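Local coordinates for protein glucuronoarabinoxylan endo-1,4-beta-xylanase (Clostridium papyrosolvens, PDB 4FMV) that cleaves internal beta-1,4 linkages of xylan with the (beta/alpha)8-barrel catalytic part of a longer glycoside hydrolase of family 30, at residues L48-G53 with V83-W88; I138-E143 with V173-S178; W229-Y234 with A261-W266. One frame throughout, in Å; residues are numbered along the deposited sequence.

Contact 1: residues L48-G53 with V83-W88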
loop_
_atom_site.group_PDB
_atom_site.type_symbol
_atom_site.label_atom_id
_atom_site.label_comp_id
_atom_site.label_asym_id
_atom_site.label_seq_id
_atom_site.Cartn_x
_atom_site.Cartn_y
_atom_site.Cartn_z
ATOM N N LEU A 48 -0.250 10.826 -0.954
ATOM C CA LEU A 48 -0.715 12.189 -0.692
ATOM C C LEU A 48 -2.241 12.268 -0.787
ATOM O O LEU A 48 -2.876 11.476 -1.492
ATOM C CB LEU A 48 -0.140 13.166 -1.720
ATOM C CG LEU A 48 1.337 13.070 -2.090
ATOM C CD1 LEU A 48 1.625 14.020 -3.246
ATOM C CD2 LEU A 48 2.200 13.391 -0.874
ATOM N N ARG A 49 -2.838 13.151 0.004
ATOM C CA ARG A 49 -4.235 13.500 -0.214
ATOM C C ARG A 49 -4.281 14.810 -0.997
ATOM O O ARG A 49 -3.608 15.778 -0.631
ATOM C CB ARG A 49 -4.972 13.665 1.108
ATOM C CG ARG A 49 -6.348 14.325 0.948
ATOM C CD ARG A 49 -7.070 14.483 2.272
ATOM N NE ARG A 49 -8.044 15.570 2.189
ATOM C CZ ARG A 49 -7.714 16.860 2.292
ATOM N NH1 ARG A 49 -6.442 17.219 2.487
ATOM N NH2 ARG A 49 -8.652 17.801 2.200
ATOM N N ILE A 50 -5.083 14.839 -2.061
ATOM C CA ILE A 50 -5.244 16.038 -2.886
ATOM C C ILE A 50 -6.210 17.008 -2.201
ATOM O O ILE A 50 -7.414 16.717 -2.053
ATOM C CB ILE A 50 -5.828 15.660 -4.268
ATOM C CG1 ILE A 50 -4.930 14.640 -4.982
ATOM C CG2 ILE A 50 -6.032 16.890 -5.158
ATOM C CD1 ILE A 50 -5.484 14.160 -6.343
ATOM N N GLU A 51 -5.728 18.206 -1.879
ATOM C CA GLU A 51 -6.504 19.081 -0.997
ATOM C C GLU A 51 -7.483 19.957 -1.791
ATOM O O GLU A 51 -7.078 20.904 -2.456
ATOM C CB GLU A 51 -5.519 19.963 -0.205
ATOM C CG GLU A 51 -6.161 21.077 0.592
ATOM C CD GLU A 51 -7.063 20.553 1.697
ATOM O OE1 GLU A 51 -6.540 20.075 2.730
ATOM O OE2 GLU A 51 -8.291 20.595 1.524
ATOM N N GLU A 52 -8.782 19.679 -1.642
ATOM C CA GLU A 52 -9.836 20.361 -2.419
ATOM C C GLU A 52 -10.143 21.729 -1.828
ATOM O O GLU A 52 -10.866 22.519 -2.430
ATOM C CB GLU A 52 -11.120 19.515 -2.551
ATOM C CG GLU A 52 -11.961 19.382 -1.245
ATOM C CD GLU A 52 -11.583 18.168 -0.405
ATOM O OE1 GLU A 52 -10.434 17.691 -0.516
ATOM O OE2 GLU A 52 -12.421 17.693 0.385
ATOM N N GLY A 53 -9.548 22.013 -0.668
ATOM C CA GLY A 53 -9.671 23.307 -0.020
ATOM C C GLY A 53 -9.141 24.424 -0.900
ATOM O O GLY A 53 -9.413 25.600 -0.658
ATOM N N VAL A 83 5.519 8.173 -5.271
ATOM C CA VAL A 83 4.482 8.998 -4.643
ATOM C C VAL A 83 3.220 8.921 -5.465
ATOM O O VAL A 83 3.270 9.069 -6.686
ATOM C CB VAL A 83 4.908 10.508 -4.578
ATOM C CG1 VAL A 83 3.865 11.324 -3.851
ATOM C CG2 VAL A 83 6.265 10.667 -3.924
ATOM N N PHE A 84 2.088 8.693 -4.811
ATOM C CA PHE A 84 0.803 8.790 -5.498
ATOM C C PHE A 84 -0.159 9.642 -4.690
ATOM O O PHE A 84 0.139 9.989 -3.545
ATOM C CB PHE A 84 0.208 7.419 -5.846
ATOM C CG PHE A 84 -0.369 6.657 -4.662
ATOM C CD1 PHE A 84 0.466 6.000 -3.761
ATOM C CD2 PHE A 84 -1.739 6.539 -4.498
ATOM C CE1 PHE A 84 -0.062 5.263 -2.708
ATOM C CE2 PHE A 84 -2.282 5.794 -3.458
ATOM C CZ PHE A 84 -1.439 5.160 -2.550
ATOM N N ALA A 85 -1.282 10.017 -5.302
ATOM C CA ALA A 85 -2.234 10.948 -4.688
ATOM C C ALA A 85 -3.671 10.474 -4.858
ATOM O O ALA A 85 -4.029 9.993 -5.943
ATOM C CB ALA A 85 -2.068 12.349 -5.309
ATOM N N SER A 86 -4.487 10.604 -3.803
ATOM C CA SER A 86 -5.931 10.304 -3.898
ATOM C C SER A 86 -6.724 11.537 -3.446
ATOM O O SER A 86 -6.347 12.187 -2.448
ATOM C CB SER A 86 -6.271 9.173 -2.917
ATOM O OG SER A 86 -5.485 7.998 -3.119
ATOM N N PRO A 87 -7.789 11.897 -4.190
ATOM C CA PRO A 87 -8.859 12.832 -3.805
ATOM C C PRO A 87 -9.989 12.204 -2.958
ATOM O O PRO A 87 -10.478 11.120 -3.326
ATOM C CB PRO A 87 -9.383 13.300 -5.163
ATOM C CG PRO A 87 -9.215 12.007 -6.085
ATOM C CD PRO A 87 -8.172 11.111 -5.380
ATOM N N TRP A 88 -10.427 12.872 -1.890
ATOM C CA TRP A 88 -11.717 12.591 -1.250
ATOM C C TRP A 88 -12.903 13.322 -1.866
ATOM O O TRP A 88 -14.024 12.840 -1.815
ATOM C CB TRP A 88 -11.691 12.884 0.251
ATOM C CG TRP A 88 -11.057 11.851 1.130
ATOM C CD1 TRP A 88 -11.632 11.221 2.215
ATOM C CD2 TRP A 88 -9.700 11.380 1.063
ATOM N NE1 TRP A 88 -10.704 10.384 2.814
ATOM C CE2 TRP A 88 -9.524 10.460 2.125
ATOM C CE3 TRP A 88 -8.630 11.638 0.203
ATOM C CZ2 TRP A 88 -8.313 9.788 2.330
ATOM C CZ3 TRP A 88 -7.435 10.988 0.417
ATOM C CH2 TRP A 88 -7.285 10.074 1.484
HETATM O O HOH W 1 -9.310 15.311 -0.928
#
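Leu-48 and Ser-86 carry the backbone part of this pairing of parallel strands. Leu-48 N donates to Phe-84 O at 2.8 Å. Ser-86 N returns a bond to Leu-48 O, and Ile-50 N reaches Ser-86 O. Beyond the strands a water accepts from Trp-88 N and donates to Ile-50 O and Glu-52 OE1.

Leu-48 and Ala-85 lie on the sheet face opposite Arg-49. Leu-48 CG presses on Val-83 CG1 at 3.5 Å. Ile-50 lies with CG1 3.7 Å from Ala-85 CB and carries CD1 on toward the proline ring of Pro-87.

With CG anti to the backbone N (chi1 167°) and the chain extended, the methylenes of Arg-49 run across the Trp-88 ring at about a right angle, and CD sits over one face, 4.1 Å from the six-membered ring's centroid, a CH-pi contact. Past the ring, NH1 and NH2 grip Glu-51 end-on, NH1 to OE1 and NH2 to OE2, each at 2.9 Å; OE1 lies in the guanidinium plane, but both oxygens are met from above the carboxylate plane. Glu-52 OE1 joins the network, and Gly-53 N also holds Glu-51 OE2.

Strand 45-49, helix 67-78 and strand 82-86 form a beta-alpha-beta unit with the barrel's second and third strands. Helix 67-78 covers Leu-48 and Val-83, whereas Ile-50 and Ala-85 pack on helix 114-130; strand 137-139 flanks Ala-85.

Contact 2: residues I138-E143 with V173-S178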
loop_
_atom_site.group_PDB
_atom_site.type_symbol
_atom_site.label_atom_id
_atom_site.label_comp_id
_atom_site.label_asym_id
_atom_site.label_seq_id
_atom_site.Cartn_x
_atom_site.Cartn_y
_atom_site.Cartn_z
ATOM N N ILE A 138 -2.205 8.727 -9.978
ATOM C CA ILE A 138 -3.206 9.560 -9.344
ATOM C C ILE A 138 -4.558 8.843 -9.387
ATOM O O ILE A 138 -4.890 8.228 -10.401
ATOM C CB ILE A 138 -3.274 10.957 -10.011
ATOM C CG1 ILE A 138 -4.080 11.935 -9.131
ATOM C CG2 ILE A 138 -3.820 10.853 -11.462
ATOM C CD1 ILE A 138 -3.807 13.425 -9.473
ATOM N N SER A 139 -5.297 8.910 -8.274
ATOM C CA SER A 139 -6.525 8.150 -8.076
ATOM C C SER A 139 -7.743 8.999 -8.410
ATOM O O SER A 139 -7.746 10.200 -8.156
ATOM C CB SER A 139 -6.606 7.623 -6.628
ATOM O OG SER A 139 -7.774 6.842 -6.371
ATOM N N VAL A 140 -8.761 8.373 -9.001
ATOM C CA VAL A 140 -9.997 9.062 -9.358
ATOM C C VAL A 140 -10.764 9.446 -8.088
ATOM O O VAL A 140 -11.242 10.569 -7.955
ATOM C CB VAL A 140 -10.908 8.187 -10.286
ATOM C CG1 VAL A 140 -12.251 8.889 -10.592
ATOM C CG2 VAL A 140 -10.171 7.815 -11.577
ATOM N N GLN A 141 -10.958 8.495 -7.182
ATOM C CA GLN A 141 -11.672 8.794 -5.948
ATOM C C GLN A 141 -11.262 7.866 -4.797
ATOM O O GLN A 141 -11.201 6.640 -4.979
ATOM C CB GLN A 141 -13.199 8.636 -6.215
ATOM C CG GLN A 141 -14.096 8.766 -4.940
ATOM C CD GLN A 141 -14.155 10.180 -4.369
ATOM O OE1 GLN A 141 -14.396 11.136 -5.104
ATOM N NE2 GLN A 141 -13.946 10.316 -3.034
ATOM N N ASN A 142 -11.117 8.416 -3.599
ATOM C CA ASN A 142 -11.042 7.605 -2.388
ATOM C C ASN A 142 -12.423 7.063 -1.974
ATOM O O ASN A 142 -13.364 7.840 -1.793
ATOM C CB ASN A 142 -10.517 8.441 -1.226
ATOM C CG ASN A 142 -10.398 7.629 0.044
ATOM O OD1 ASN A 142 -9.535 6.754 0.130
ATOM N ND2 ASN A 142 -11.277 7.883 1.027
ATOM N N GLU A 143 -12.526 5.752 -1.785
ATOM C CA GLU A 143 -13.755 5.110 -1.281
ATOM C C GLU A 143 -15.042 5.699 -1.844
ATOM O O GLU A 143 -15.886 6.193 -1.088
ATOM C CB GLU A 143 -13.782 5.118 0.254
ATOM C CG GLU A 143 -12.540 4.430 0.841
ATOM C CD GLU A 143 -12.612 4.206 2.328
ATOM O OE1 GLU A 143 -13.631 4.555 2.934
ATOM O OE2 GLU A 143 -11.633 3.681 2.892
ATOM N N VAL A 173 -3.190 6.109 -13.887
ATOM C CA VAL A 173 -4.477 6.258 -13.221
ATOM C C VAL A 173 -4.744 5.098 -12.258
ATOM O O VAL A 173 -4.610 3.921 -12.621
ATOM C CB VAL A 173 -5.628 6.349 -14.250
ATOM C CG1 VAL A 173 -7.001 6.276 -13.552
ATOM C CG2 VAL A 173 -5.496 7.626 -15.086
ATOM N N MET A 174 -5.130 5.438 -11.032
ATOM C CA MET A 174 -5.497 4.449 -10.043
ATOM C C MET A 174 -7.004 4.486 -9.844
ATOM O O MET A 174 -7.594 5.552 -9.778
ATOM C CB MET A 174 -4.810 4.769 -8.710
ATOM C CG MET A 174 -5.343 3.977 -7.522
ATOM S SD MET A 174 -4.465 4.405 -5.971
ATOM C CE MET A 174 -2.843 3.678 -6.259
ATOM N N ALA A 175 -7.624 3.320 -9.732
ATOM C CA ALA A 175 -9.018 3.265 -9.330
ATOM C C ALA A 175 -9.357 1.872 -8.838
ATOM O O ALA A 175 -8.623 0.930 -9.144
ATOM C CB ALA A 175 -9.871 3.567 -10.552
ATOM N N PRO A 176 -10.566 1.696 -8.292
ATOM C CA PRO A 176 -11.545 2.564 -7.608
ATOM C C PRO A 176 -11.270 2.936 -6.144
ATOM O O PRO A 176 -12.021 3.748 -5.628
ATOM C CB PRO A 176 -12.870 1.813 -7.797
ATOM C CG PRO A 176 -12.466 0.409 -7.720
ATOM C CD PRO A 176 -11.105 0.325 -8.416
ATOM N N GLU A 177 -10.344 2.248 -5.465
ATOM C CA GLU A 177 -10.146 2.402 -4.020
ATOM C C GLU A 177 -11.427 2.170 -3.207
ATOM O O GLU A 177 -11.795 2.984 -2.361
ATOM C CB GLU A 177 -9.540 3.763 -3.669
ATOM C CG GLU A 177 -8.100 3.992 -4.207
ATOM C CD GLU A 177 -7.373 5.033 -3.385
ATOM O OE1 GLU A 177 -6.904 4.655 -2.297
ATOM O OE2 GLU A 177 -7.302 6.225 -3.803
ATOM N N SER A 178 -12.098 1.059 -3.478
ATOM C CA SER A 178 -13.242 0.639 -2.678
ATOM C C SER A 178 -12.818 0.434 -1.229
ATOM O O SER A 178 -11.724 -0.081 -0.959
ATOM C CB SER A 178 -13.824 -0.661 -3.236
ATOM O OG SER A 178 -14.741 -1.214 -2.315
#
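Glu-177 OE2 accepts from Ser-139 OG at 2.7 Å through its anti lone pair. OG stands anti to the serine's backbone N (chi1 -179°), which turns it toward the Glu-177 carboxylate. Beside it the CG and SD of Met-174 lie along Ser-139, SD 3.9 Å from CB.

The strands set this up. Met-174 N bonds to Ile-138 O at 2.9 Å and Val-140 N to Met-174 O at 3.2 Å, in parallel pairing. Val-140 CG2 meets Val-173 CG1 at 4.0 Å on the side of helix 155-164. Farther on, a cis peptide precedes Pro-176, and a weak bond from Glu-143 N to Glu-177 O rejoins the two chains. Gln-141 NE2 braces Asn-142 O at 2.8 Å.

The Asn-142 amide and Glu-177 carboxylate cross at about a right angle, planes 77° apart, and Arg-47 NH2 is a donor shared by their OD1 and OE1. Glu-143 OE2 bonds to His-205. Asn-Glu at the end of the fourth barrel strand matches the place of the acid/base in clan GH-A hydrolases, a role Glu-143 probably has. In Glu-177, OE2 is held by Ser-139 and Ser-86, OE1 by Thr-231, His-205 and Arg-47, which likely keeps this buried group ionised.

Contact 3: residues W229-Y234 with A261-W266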
loop_
_atom_site.group_PDB
_atom_site.type_symbol
_atom_site.label_atom_id
_atom_site.label_comp_id
_atom_site.label_asym_id
_atom_site.label_seq_id
_atom_site.Cartn_x
_atom_site.Cartn_y
_atom_site.Cartn_z
ATOM N N TRP A 229 -2.762 -2.743 -5.742
ATOM C CA TRP A 229 -2.203 -2.274 -4.482
ATOM C C TRP A 229 -3.300 -2.165 -3.440
ATOM O O TRP A 229 -4.396 -1.704 -3.743
ATOM C CB TRP A 229 -1.621 -0.866 -4.602
ATOM C CG TRP A 229 -0.560 -0.624 -5.605
ATOM C CD1 TRP A 229 -0.012 -1.511 -6.494
ATOM C CD2 TRP A 229 0.081 0.629 -5.833
ATOM N NE1 TRP A 229 0.936 -0.867 -7.271
ATOM C CE2 TRP A 229 1.014 0.445 -6.872
ATOM C CE3 TRP A 229 -0.042 1.902 -5.248
ATOM C CZ2 TRP A 229 1.814 1.490 -7.350
ATOM C CZ3 TRP A 229 0.747 2.930 -5.724
ATOM C CH2 TRP A 229 1.669 2.720 -6.753
ATOM N N MET A 230 -2.977 -2.517 -2.202
ATOM C CA MET A 230 -3.866 -2.201 -1.100
ATOM C C MET A 230 -3.381 -0.824 -0.634
ATOM O O MET A 230 -2.272 -0.688 -0.111
ATOM C CB MET A 230 -3.638 -3.219 0.006
ATOM C CG MET A 230 -4.749 -3.332 1.014
ATOM S SD MET A 230 -5.082 -1.823 1.919
ATOM C CE MET A 230 -3.516 -1.552 2.787
ATOM N N THR A 231 -4.189 0.201 -0.890
ATOM C CA THR A 231 -3.761 1.591 -0.691
ATOM C C THR A 231 -4.103 2.294 0.626
ATOM O O THR A 231 -3.663 3.424 0.848
ATOM C CB THR A 231 -4.292 2.466 -1.852
ATOM O OG1 THR A 231 -5.726 2.429 -1.862
ATOM C CG2 THR A 231 -3.769 1.954 -3.171
ATOM N N GLU A 232 -4.978 1.721 1.440
ATOM C CA GLU A 232 -5.194 2.257 2.788
ATOM C C GLU A 232 -5.654 1.206 3.782
ATOM O O GLU A 232 -6.643 0.501 3.528
ATOM C CB GLU A 232 -6.224 3.381 2.732
ATOM C CG GLU A 232 -6.270 4.265 3.997
ATOM C CD GLU A 232 -7.559 5.029 4.082
ATOM O OE1 GLU A 232 -7.871 5.763 3.130
ATOM O OE2 GLU A 232 -8.281 4.872 5.076
ATOM N N LYS A 233 -4.995 1.133 4.934
ATOM C CA LYS A 233 -5.515 0.387 6.075
ATOM C C LYS A 233 -4.856 0.973 7.324
ATOM O O LYS A 233 -3.680 1.357 7.294
ATOM C CB LYS A 233 -5.219 -1.118 5.914
ATOM C CG LYS A 233 -5.770 -2.025 7.045
ATOM C CD LYS A 233 -7.291 -1.876 7.219
ATOM C CE LYS A 233 -7.847 -2.862 8.277
ATOM N NZ LYS A 233 -7.847 -4.286 7.810
ATOM N N TYR A 234 -5.564 1.002 8.439
ATOM C CA TYR A 234 -4.887 1.267 9.704
ATOM C C TYR A 234 -5.295 0.219 10.724
ATOM O O TYR A 234 -6.274 -0.532 10.520
ATOM C CB TYR A 234 -5.182 2.689 10.219
ATOM C CG TYR A 234 -6.598 2.843 10.710
ATOM C CD1 TYR A 234 -6.926 2.540 12.033
ATOM C CD2 TYR A 234 -7.617 3.252 9.857
ATOM C CE1 TYR A 234 -8.232 2.646 12.505
ATOM C CE2 TYR A 234 -8.929 3.386 10.334
ATOM C CZ TYR A 234 -9.219 3.076 11.651
ATOM O OH TYR A 234 -10.511 3.188 12.134
ATOM N N ALA A 261 1.693 -4.028 -3.665
ATOM C CA ALA A 261 2.023 -3.046 -2.636
ATOM C C ALA A 261 1.019 -3.084 -1.480
ATOM O O ALA A 261 -0.137 -3.457 -1.674
ATOM C CB ALA A 261 2.045 -1.648 -3.247
ATOM N N TYR A 262 1.460 -2.688 -0.288
ATOM C CA TYR A 262 0.564 -2.536 0.860
ATOM C C TYR A 262 0.890 -1.184 1.492
ATOM O O TYR A 262 2.012 -0.962 1.968
ATOM C CB TYR A 262 0.742 -3.686 1.862
ATOM C CG TYR A 262 -0.215 -3.656 3.063
ATOM C CD1 TYR A 262 -0.023 -2.761 4.114
ATOM C CD2 TYR A 262 -1.279 -4.544 3.149
ATOM C CE1 TYR A 262 -0.858 -2.749 5.215
ATOM C CE2 TYR A 262 -2.146 -4.528 4.249
ATOM C CZ TYR A 262 -1.928 -3.617 5.271
ATOM O OH TYR A 262 -2.773 -3.600 6.367
ATOM N N ILE A 263 -0.078 -0.270 1.487
ATOM C CA ILE A 263 0.167 1.089 1.964
ATOM C C ILE A 263 -0.721 1.407 3.159
ATOM O O ILE A 263 -1.942 1.359 3.064
ATOM C CB ILE A 263 -0.074 2.148 0.853
ATOM C CG1 ILE A 263 0.887 1.948 -0.322
ATOM C CG2 ILE A 263 0.053 3.576 1.406
ATOM C CD1 ILE A 263 0.232 1.351 -1.577
ATOM N N TYR A 264 -0.087 1.723 4.282
ATOM C CA TYR A 264 -0.772 2.092 5.511
ATOM C C TYR A 264 -1.500 3.439 5.343
ATOM O O TYR A 264 -1.225 4.217 4.438
ATOM C CB TYR A 264 0.242 2.147 6.691
ATOM C CG TYR A 264 -0.373 2.102 8.083
ATOM C CD1 TYR A 264 -0.607 0.888 8.722
ATOM C CD2 TYR A 264 -0.705 3.279 8.767
ATOM C CE1 TYR A 264 -1.164 0.841 9.996
ATOM C CE2 TYR A 264 -1.281 3.241 10.046
ATOM C CZ TYR A 264 -1.499 2.017 10.650
ATOM O OH TYR A 264 -2.080 1.955 11.896
ATOM N N TRP A 265 -2.425 3.699 6.246
ATOM C CA TRP A 265 -3.111 4.977 6.355
ATOM C C TRP A 265 -2.141 6.036 6.954
ATOM O O TRP A 265 -0.917 5.928 6.788
ATOM C CB TRP A 265 -4.422 4.798 7.137
ATOM C CG TRP A 265 -5.281 6.014 7.332
ATOM C CD1 TRP A 265 -6.032 6.301 8.440
ATOM C CD2 TRP A 265 -5.501 7.104 6.412
ATOM N NE1 TRP A 265 -6.692 7.497 8.271
ATOM C CE2 TRP A 265 -6.382 8.010 7.039
ATOM C CE3 TRP A 265 -5.034 7.403 5.131
ATOM C CZ2 TRP A 265 -6.803 9.194 6.427
ATOM C CZ3 TRP A 265 -5.457 8.582 4.521
ATOM C CH2 TRP A 265 -6.331 9.461 5.172
ATOM N N TRP A 266 -2.681 7.149 7.434
ATOM C CA TRP A 266 -1.895 8.336 7.737
ATOM C C TRP A 266 -0.832 8.231 8.838
ATOM O O TRP A 266 -0.889 7.368 9.732
ATOM C CB TRP A 266 -2.832 9.539 7.985
ATOM C CG TRP A 266 -3.826 9.370 9.104
ATOM C CD1 TRP A 266 -3.866 8.369 10.052
ATOM C CD2 TRP A 266 -4.944 10.227 9.381
ATOM N NE1 TRP A 266 -4.936 8.566 10.904
ATOM C CE2 TRP A 266 -5.613 9.695 10.511
ATOM C CE3 TRP A 266 -5.440 11.391 8.784
ATOM C CZ2 TRP A 266 -6.745 10.295 11.055
ATOM C CZ3 TRP A 266 -6.573 11.988 9.322
ATOM C CH2 TRP A 266 -7.209 11.440 10.452
HETATM O O HOH W 2 -3.295 5.199 2.853
#
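The methyl of Met-230 lies over the face of Tyr-262: the side chains run side by side, and the bends at chi2 and chi3 (-61° and -62°) fold CE back over the ring centre, a CH-pi contact 3.5 Å from the centroid. SD stands above the same ring at 5.0 Å from the centroid, a Met-aromatic contact. The phenol end lies near Lys-233, whose CB and CG are each 3.5 Å from Tyr-262 OH, and Glu-249 of helix 240-255 takes both that hydroxyl and Lys-233 NZ. On the other side of the strands, Ala-261 CB sits over the five-membered ring of Trp-229, 3.8 Å from its centroid.

The backbones beneath are parallel, with Met-230 N bonded to Ala-261 O. Ile-263 N in turn bonds to Met-230 O at 2.7 Å. They are the seventh and eighth strands of the (beta/alpha)8 barrel, joined by helix 240-255, and Glu-232 holds the place of the nucleophile in clan GH-A hydrolases, a role it probably has here.

Its carboxylate is stacked on the indole of Trp-265, planes 24° apart, with CD 3.6 Å from CE3; Trp-266 covers the indole's opposite face. Arg-47 and Tyr-207 take Glu-232 OE1 and OE2 respectively. Lys-233 O does double duty, accepting from Trp-265 N at 2.9 Å while lying over one face of Tyr-264. Tyr-234 lays its CA and CB against the phenol end of Tyr-264, and its own ring meets Trp-265 obliquely, CD2 3.7 Å from CD1. A water donates to both Thr-231 O and Tyr-264 O.

Overall arrangement
From the N terminus, strand 11-22 leads through helix 31-40 to strand 45-49, and contact 1 closes the loop through helix 67-78. After the crossover through helix 114-130, contact 2 closes the loop containing helix 155-164, and contact 3 the one through helix 240-255. The three follow in series; none nests or crosses. Contacts 1 and 2 abut, with Pro-87 O probably bonded to Asn-142 N. Strand 201-205 separates contacts 2 and 3, yet Glu-177 OE1 probably hydrogen-bonds Thr-231 OG1. Strand 11-22 bridges 261-266 back to 45-49 and shuts the barrel. In its interior Phe-84 and Met-174 pack on Trp-229; at the strands' C-terminal ends Trp-88 packs on Trp-265.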